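Local coordinates for sarcoplasmic calcium-binding protein (Branchiostoma lanceolatum, PDB 2SAS) that binds calcium ions through EF-hand loops in amphioxus muscle, where, like parvalbumin, it seems more abundant in fast-contracting muscles, at residues 57-68 / 100-109. Residues are numbered along the deposited sequence; the frame is centred on the assembly and turned at random.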
ATOM      1  N   SER A  57     -11.232 -23.622  10.661  1.00 19.05           N
ATOM      2  CA  SER A  57     -11.659 -22.260  11.024  1.00 19.17           C
ATOM      3  C   SER A  57     -11.678 -21.371   9.792  1.00 18.85           C
ATOM      4  O   SER A  57     -12.478 -20.412   9.802  1.00 20.19           O
ATOM      5  CB  SER A  57     -10.906 -21.645  12.201  1.00 16.50           C
ATOM      6  OG  SER A  57      -9.542 -21.922  12.106  1.00 18.32           O
ATOM      7  N   LEU A  58     -10.885 -21.648   8.785  1.00 18.62           N
ATOM      8  CA  LEU A  58     -10.881 -20.846   7.542  1.00 18.90           C
ATOM      9  C   LEU A  58     -12.121 -21.210   6.704  1.00 20.23           C
ATOM     10  O   LEU A  58     -12.787 -20.395   6.045  1.00 19.85           O
ATOM     11  CB  LEU A  58      -9.547 -21.046   6.813  1.00 17.17           C
ATOM     12  CG  LEU A  58      -8.308 -20.411   7.466  1.00 17.52           C
ATOM     13  CD1 LEU A  58      -7.010 -20.670   6.742  1.00 15.70           C
ATOM     14  CD2 LEU A  58      -8.527 -18.894   7.524  1.00 18.17           C
ATOM     15  N   GLU A  59     -12.408 -22.510   6.675  1.00 20.17           N
ATOM     16  CA  GLU A  59     -13.565 -23.024   5.922  1.00 19.92           C
ATOM     17  C   GLU A  59     -14.845 -22.375   6.446  1.00 19.84           C
ATOM     18  O   GLU A  59     -15.691 -21.858   5.718  1.00 19.76           O
ATOM     19  CB  GLU A  59     -13.652 -24.550   6.128  1.00 17.97           C
ATOM     20  CG  GLU A  59     -12.589 -25.216   5.249  1.00 18.41           C
ATOM     21  CD  GLU A  59     -12.531 -26.699   5.291  1.00 18.22           C
ATOM     22  OE1 GLU A  59     -13.073 -27.205   6.276  1.00 21.76           O
ATOM     23  OE2 GLU A  59     -11.977 -27.338   4.439  1.00 20.60           O
ATOM     24  N   ASP A  60     -14.935 -22.430   7.729  1.00 20.10           N
ATOM     25  CA  ASP A  60     -15.969 -21.893   8.603  1.00 22.33           C
ATOM     26  C   ASP A  60     -15.996 -20.369   8.431  1.00 21.78           C
ATOM     27  O   ASP A  60     -17.035 -19.708   8.462  1.00 23.21           O
ATOM     28  CB  ASP A  60     -15.565 -22.393   9.985  1.00 26.62           C
ATOM     29  CG  ASP A  60     -16.594 -22.742  10.997  1.00 31.59           C
ATOM     30  OD1 ASP A  60     -17.608 -22.007  11.105  1.00 33.89           O
ATOM     31  OD2 ASP A  60     -16.349 -23.775  11.718  1.00 32.11           O
ATOM     32  N   GLU A  61     -14.839 -19.753   8.228  1.00 20.51           N
ATOM     33  CA  GLU A  61     -14.798 -18.309   7.994  1.00 19.78           C
ATOM     34  C   GLU A  61     -15.379 -18.026   6.597  1.00 19.52           C
ATOM     35  O   GLU A  61     -16.381 -17.227   6.477  1.00 20.57           O
ATOM     36  CB  GLU A  61     -13.422 -17.731   8.137  1.00 20.25           C
ATOM     37  CG  GLU A  61     -13.318 -16.241   8.389  1.00 22.26           C
ATOM     38  CD  GLU A  61     -12.017 -15.580   8.074  1.00 23.68           C
ATOM     39  OE1 GLU A  61     -11.017 -16.238   8.436  1.00 25.44           O
ATOM     40  OE2 GLU A  61     -11.967 -14.498   7.511  1.00 22.17           O
ATOM     41  N   TRP A  62     -14.877 -18.642   5.573  1.00 16.95           N
ATOM     42  CA  TRP A  62     -15.335 -18.471   4.194  1.00 18.50           C
ATOM     43  C   TRP A  62     -16.864 -18.659   4.084  1.00 21.22           C
ATOM     44  O   TRP A  62     -17.592 -17.910   3.425  1.00 21.44           O
ATOM     45  CB  TRP A  62     -14.632 -19.447   3.260  1.00 16.87           C
ATOM     46  CG  TRP A  62     -15.139 -19.527   1.862  1.00 17.30           C
ATOM     47  CD1 TRP A  62     -15.508 -20.649   1.138  1.00 16.11           C
ATOM     48  CD2 TRP A  62     -15.381 -18.389   1.008  1.00 16.62           C
ATOM     49  NE1 TRP A  62     -15.902 -20.281  -0.124  1.00 16.18           N
ATOM     50  CE2 TRP A  62     -15.847 -18.906  -0.224  1.00 18.83           C
ATOM     51  CE3 TRP A  62     -15.198 -17.027   1.155  1.00 13.44           C
ATOM     52  CZ2 TRP A  62     -16.117 -18.057  -1.296  1.00 19.09           C
ATOM     53  CZ3 TRP A  62     -15.469 -16.185   0.125  1.00 16.33           C
ATOM     54  CH2 TRP A  62     -15.944 -16.698  -1.100  1.00 18.51           C
ATOM     55  N   ARG A  63     -17.322 -19.707   4.750  1.00 22.52           N
ATOM     56  CA  ARG A  63     -18.734 -20.069   4.808  1.00 23.21           C
ATOM     57  C   ARG A  63     -19.548 -18.904   5.342  1.00 23.41           C
ATOM     58  O   ARG A  63     -20.574 -18.539   4.760  1.00 24.00           O
ATOM     59  CB  ARG A  63     -18.948 -21.308   5.658  1.00 25.89           C
ATOM     60  CG  ARG A  63     -20.348 -21.829   5.829  1.00 28.64           C
ATOM     61  CD  ARG A  63     -20.413 -23.311   5.554  1.00 31.22           C
ATOM     62  NE  ARG A  63     -19.368 -23.740   4.617  1.00 31.33           N
ATOM     63  CZ  ARG A  63     -18.370 -24.539   5.013  1.00 32.08           C
ATOM     64  NH1 ARG A  63     -18.291 -24.912   6.292  1.00 31.45           N
ATOM     65  NH2 ARG A  63     -17.446 -24.972   4.151  1.00 33.63           N
ATOM     66  N   ASP A  64     -19.116 -18.309   6.433  1.00 23.89           N
ATOM     67  CA  ASP A  64     -19.877 -17.180   7.011  1.00 22.90           C
ATOM     68  C   ASP A  64     -19.755 -15.960   6.114  1.00 22.62           C
ATOM     69  O   ASP A  64     -20.752 -15.194   6.078  1.00 24.90           O
ATOM     70  CB  ASP A  64     -19.400 -16.865   8.421  1.00 25.00           C
ATOM     71  CG  ASP A  64     -20.235 -15.820   9.137  1.00 26.69           C
ATOM     72  OD1 ASP A  64     -19.888 -14.628   8.996  1.00 27.83           O
ATOM     73  OD2 ASP A  64     -21.182 -16.160   9.846  1.00 27.10           O
ATOM     74  N   LEU A  65     -18.619 -15.745   5.475  1.00 19.74           N
ATOM     75  CA  LEU A  65     -18.518 -14.556   4.611  1.00 18.79           C
ATOM     76  C   LEU A  65     -19.405 -14.783   3.369  1.00 19.44           C
ATOM     77  O   LEU A  65     -20.233 -13.895   3.079  1.00 17.94           O
ATOM     78  CB  LEU A  65     -17.079 -14.204   4.342  1.00 16.80           C
ATOM     79  CG  LEU A  65     -16.765 -13.114   3.309  1.00 14.71           C
ATOM     80  CD1 LEU A  65     -17.224 -11.782   3.800  1.00 12.95           C
ATOM     81  CD2 LEU A  65     -15.259 -13.175   3.042  1.00 15.52           C
ATOM     82  N   LYS A  66     -19.161 -15.883   2.679  1.00 18.85           N
ATOM     83  CA  LYS A  66     -19.918 -16.270   1.477  1.00 19.48           C
ATOM     84  C   LYS A  66     -21.426 -16.158   1.714  1.00 19.58           C
ATOM     85  O   LYS A  66     -22.161 -15.579   0.894  1.00 20.00           O
ATOM     86  CB  LYS A  66     -19.627 -17.710   1.063  1.00 18.95           C
ATOM     87  CG  LYS A  66     -19.721 -18.087  -0.384  1.00 20.32           C
ATOM     88  CD  LYS A  66     -19.405 -19.539  -0.674  1.00 23.39           C
ATOM     89  CE  LYS A  66     -20.491 -20.530  -0.338  1.00 24.58           C
ATOM     90  NZ  LYS A  66     -20.564 -20.791   1.130  1.00 27.79           N
ATOM     91  N   GLY A  67     -21.915 -16.710   2.786  1.00 19.88           N
ATOM     92  CA  GLY A  67     -23.342 -16.688   3.139  1.00 21.33           C
ATOM     93  C   GLY A  67     -23.929 -15.360   3.510  1.00 21.45           C
ATOM     94  O   GLY A  67     -25.144 -15.213   3.754  1.00 22.04           O
ATOM     95  N   ARG A  68     -23.140 -14.310   3.590  1.00 22.71           N
ATOM     96  CA  ARG A  68     -23.575 -12.971   3.955  1.00 22.74           C
ATOM     97  C   ARG A  68     -23.383 -11.935   2.849  1.00 22.45           C
ATOM     98  O   ARG A  68     -24.117 -10.918   2.822  1.00 24.40           O
ATOM     99  CB  ARG A  68     -22.760 -12.387   5.093  1.00 23.16           C
ATOM    100  CG  ARG A  68     -23.009 -12.789   6.509  1.00 26.34           C
ATOM    101  CD  ARG A  68     -22.005 -12.081   7.391  1.00 28.91           C
ATOM    102  NE  ARG A  68     -21.694 -12.900   8.555  1.00 30.21           N
ATOM    103  CZ  ARG A  68     -22.562 -12.957   9.576  1.00 33.38           C
ATOM    104  NH1 ARG A  68     -23.649 -12.184   9.521  1.00 34.83           N
ATOM    105  NH2 ARG A  68     -22.359 -13.713  10.654  1.00 35.28           N
ATOM    106  N   PRO A 100     -19.759  -9.116  12.030  1.00 25.02           N
ATOM    107  CA  PRO A 100     -20.234 -10.426  11.578  1.00 24.97           C
ATOM    108  C   PRO A 100     -19.203 -11.428  12.044  1.00 25.99           C
ATOM    109  O   PRO A 100     -17.992 -11.150  12.090  1.00 26.19           O
ATOM    110  CB  PRO A 100     -20.422 -10.277  10.090  1.00 25.53           C
ATOM    111  CG  PRO A 100     -19.622  -9.061   9.682  1.00 24.81           C
ATOM    112  CD  PRO A 100     -19.437  -8.231  10.926  1.00 24.42           C
ATOM    113  N   ALA A 101     -19.697 -12.609  12.357  1.00 26.31           N
ATOM    114  CA  ALA A 101     -18.910 -13.713  12.824  1.00 25.37           C
ATOM    115  C   ALA A 101     -17.664 -14.028  12.033  1.00 25.22           C
ATOM    116  O   ALA A 101     -16.736 -14.477  12.758  1.00 25.95           O
ATOM    117  CB  ALA A 101     -19.773 -14.979  12.926  1.00 26.31           C
ATOM    118  N   TRP A 102     -17.615 -13.869  10.731  1.00 24.30           N
ATOM    119  CA  TRP A 102     -16.407 -14.227   9.956  1.00 22.96           C
ATOM    120  C   TRP A 102     -15.230 -13.401  10.492  1.00 23.82           C
ATOM    121  O   TRP A 102     -14.084 -13.842  10.410  1.00 22.48           O
ATOM    122  CB  TRP A 102     -16.584 -14.058   8.442  1.00 21.16           C
ATOM    123  CG  TRP A 102     -16.721 -12.657   7.974  1.00 22.29           C
ATOM    124  CD1 TRP A 102     -17.872 -11.944   7.854  1.00 22.78           C
ATOM    125  CD2 TRP A 102     -15.668 -11.741   7.600  1.00 23.67           C
ATOM    126  NE1 TRP A 102     -17.632 -10.665   7.435  1.00 22.38           N
ATOM    127  CE2 TRP A 102     -16.286 -10.512   7.259  1.00 22.79           C
ATOM    128  CE3 TRP A 102     -14.285 -11.860   7.495  1.00 22.40           C
ATOM    129  CZ2 TRP A 102     -15.562  -9.422   6.834  1.00 22.46           C
ATOM    130  CZ3 TRP A 102     -13.556 -10.764   7.099  1.00 23.03           C
ATOM    131  CH2 TRP A 102     -14.178  -9.562   6.769  1.00 23.75           C
ATOM    132  N   CYS A 103     -15.588 -12.210  10.985  1.00 24.53           N
ATOM    133  CA  CYS A 103     -14.623 -11.245  11.543  1.00 25.16           C
ATOM    134  C   CYS A 103     -13.933 -11.775  12.805  1.00 24.61           C
ATOM    135  O   CYS A 103     -12.755 -11.507  13.025  1.00 23.23           O
ATOM    136  CB  CYS A 103     -15.327  -9.929  11.886  1.00 25.35           C
ATOM    137  SG  CYS A 103     -15.210  -8.752  10.543  1.00 28.02           S
ATOM    138  N   GLN A 104     -14.718 -12.479  13.584  1.00 24.82           N
ATOM    139  CA  GLN A 104     -14.303 -13.133  14.835  1.00 24.11           C
ATOM    140  C   GLN A 104     -13.221 -14.162  14.528  1.00 23.57           C
ATOM    141  O   GLN A 104     -12.522 -14.611  15.442  1.00 24.39           O
ATOM    142  CB  GLN A 104     -15.487 -13.781  15.553  1.00 25.53           C
ATOM    143  CG  GLN A 104     -16.748 -12.928  15.659  1.00 27.55           C
ATOM    144  CD  GLN A 104     -16.493 -11.590  16.334  1.00 30.06           C
ATOM    145  OE1 GLN A 104     -15.622 -11.481  17.205  1.00 31.22           O
ATOM    146  NE2 GLN A 104     -17.246 -10.562  15.940  1.00 29.75           N
ATOM    147  N   ASN A 105     -13.061 -14.566  13.267  1.00 22.44           N
ATOM    148  CA  ASN A 105     -11.970 -15.505  12.956  1.00 22.41           C
ATOM    149  C   ASN A 105     -10.827 -14.748  12.256  1.00 21.66           C
ATOM    150  O   ASN A 105      -9.673 -15.214  12.301  1.00 20.94           O
ATOM    151  CB  ASN A 105     -12.355 -16.737  12.149  1.00 23.72           C
ATOM    152  CG  ASN A 105     -11.154 -17.702  12.062  1.00 25.30           C
ATOM    153  OD1 ASN A 105     -10.975 -18.477  13.013  1.00 25.71           O
ATOM    154  ND2 ASN A 105     -10.390 -17.703  10.969  1.00 22.31           N
ATOM    155  N   ARG A 106     -11.181 -13.672  11.589  1.00 21.42           N
ATOM    156  CA  ARG A 106     -10.187 -12.845  10.854  1.00 21.43           C
ATOM    157  C   ARG A 106      -9.339 -12.129  11.911  1.00 22.59           C
ATOM    158  O   ARG A 106      -8.096 -12.180  11.740  1.00 22.79           O
ATOM    159  CB  ARG A 106     -10.803 -11.967   9.814  1.00 21.14           C
ATOM    160  CG  ARG A 106     -10.036 -11.048   8.889  1.00 22.24           C
ATOM    161  CD  ARG A 106      -9.607 -11.733   7.608  1.00 20.61           C
ATOM    162  NE  ARG A 106      -9.508 -13.159   7.925  1.00 20.99           N
ATOM    163  CZ  ARG A 106      -8.535 -13.959   7.495  1.00 21.04           C
ATOM    164  NH1 ARG A 106      -7.684 -13.517   6.582  1.00 20.57           N
ATOM    165  NH2 ARG A 106      -8.459 -15.215   7.938  1.00 20.13           N
ATOM    166  N   ILE A 107      -9.947 -11.532  12.931  1.00 21.98           N
ATOM    167  CA  ILE A 107      -9.227 -10.837  14.002  1.00 22.24           C
ATOM    168  C   ILE A 107      -8.107 -11.648  14.640  1.00 21.87           C
ATOM    169  O   ILE A 107      -6.957 -11.177  14.533  1.00 20.43           O
ATOM    170  CB  ILE A 107     -10.135 -10.105  15.027  1.00 22.51           C
ATOM    171  CG1 ILE A 107     -10.819  -8.862  14.373  1.00 20.71           C
ATOM    172  CG2 ILE A 107      -9.420  -9.686  16.340  1.00 21.58           C
ATOM    173  CD1 ILE A 107     -12.282  -8.701  15.001  1.00 20.85           C
ATOM    174  N   PRO A 108      -8.338 -12.801  15.231  1.00 23.25           N
ATOM    175  CA  PRO A 108      -7.287 -13.630  15.862  1.00 22.56           C
ATOM    176  C   PRO A 108      -6.239 -14.123  14.904  1.00 22.32           C
ATOM    177  O   PRO A 108      -5.022 -14.190  15.223  1.00 21.75           O
ATOM    178  CB  PRO A 108      -8.038 -14.799  16.495  1.00 23.98           C
ATOM    179  CG  PRO A 108      -9.288 -14.911  15.660  1.00 23.60           C
ATOM    180  CD  PRO A 108      -9.682 -13.424  15.429  1.00 23.76           C
ATOM    181  N   PHE A 109      -6.715 -14.441  13.717  1.00 21.42           N
ATOM    182  CA  PHE A 109      -5.804 -14.943  12.636  1.00 20.63           C
ATOM    183  C   PHE A 109      -4.811 -13.861  12.290  1.00 19.98           C
ATOM    184  O   PHE A 109      -3.561 -14.076  12.168  1.00 20.91           O
ATOM    185  CB  PHE A 109      -6.649 -15.539  11.502  1.00 19.33           C
ATOM    186  CG  PHE A 109      -5.866 -16.022  10.333  1.00 19.63           C
ATOM    187  CD1 PHE A 109      -5.523 -15.149   9.294  1.00 18.96           C
ATOM    188  CD2 PHE A 109      -5.407 -17.347  10.338  1.00 20.39           C
ATOM    189  CE1 PHE A 109      -4.723 -15.629   8.234  1.00 19.85           C
ATOM    190  CE2 PHE A 109      -4.633 -17.831   9.283  1.00 19.20           C
ATOM    191  CZ  PHE A 109      -4.308 -16.955   8.246  1.00 18.76           C
TER
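Glu-61 of helix 57-68 reaches across to Asn-105 and Arg-106 on helix 103-114, and its carboxylate takes donors from both. OE1 accepts twice: Asn-105 ND2 comes to its anti side, 3.0 Å away and nearly straight (164°), while Glu-61 OE1 offers its syn lone pair to Arg-106 NH2 at 2.8 Å, closing a salt bridge. Arg-106 NE adds a weak bond to Glu-61 OE2, so two nitrogens meet two oxygens, with the guanidinium and carboxylate planes turned 38° apart. The remaining guanidinium nitrogen, NH1, is spent on the carbonyl of Phe-17. With CG anti to the backbone N and the chain extended beyond it, Glu-61 carries its acid into this buried site, which Leu-18 and Phe-31 of the first EF-hand also line. Replacing Glu-61 by an alanine is likely to leave the buried Arg-106 charge without its carboxylate mate and the Asn-105 amide with one tie fewer and freer to turn.

One turn on, Asp-64 OD1 receives a weak bond from the backbone N of Trp-102 (3.0 Å) and another, modelled at a doubtfully short 2.5 Å, from Arg-68 NE, with the oxygen in the guanidinium plane. Arg-68 NH2 binds Asp-64 OD2 weakly, and Pro-100 CB lies over one face of that guanidinium. Between the two polar clusters Leu-65 CD1 sits over the five-membered ring of Trp-102, 3.9 Å from its centroid, in a CH-pi contact, and Met-85 of helix 79-91 touches both side chains.

The helices, crossing at -136°, thus join EF-hand 2 to EF-hand 3 through two acid-centred clusters on either side of an apolar contact. Since Glu-61 is paired with Arg-106, its buried charge is probably largely neutralised, and the ionised form of both partners is likely to be stabilised.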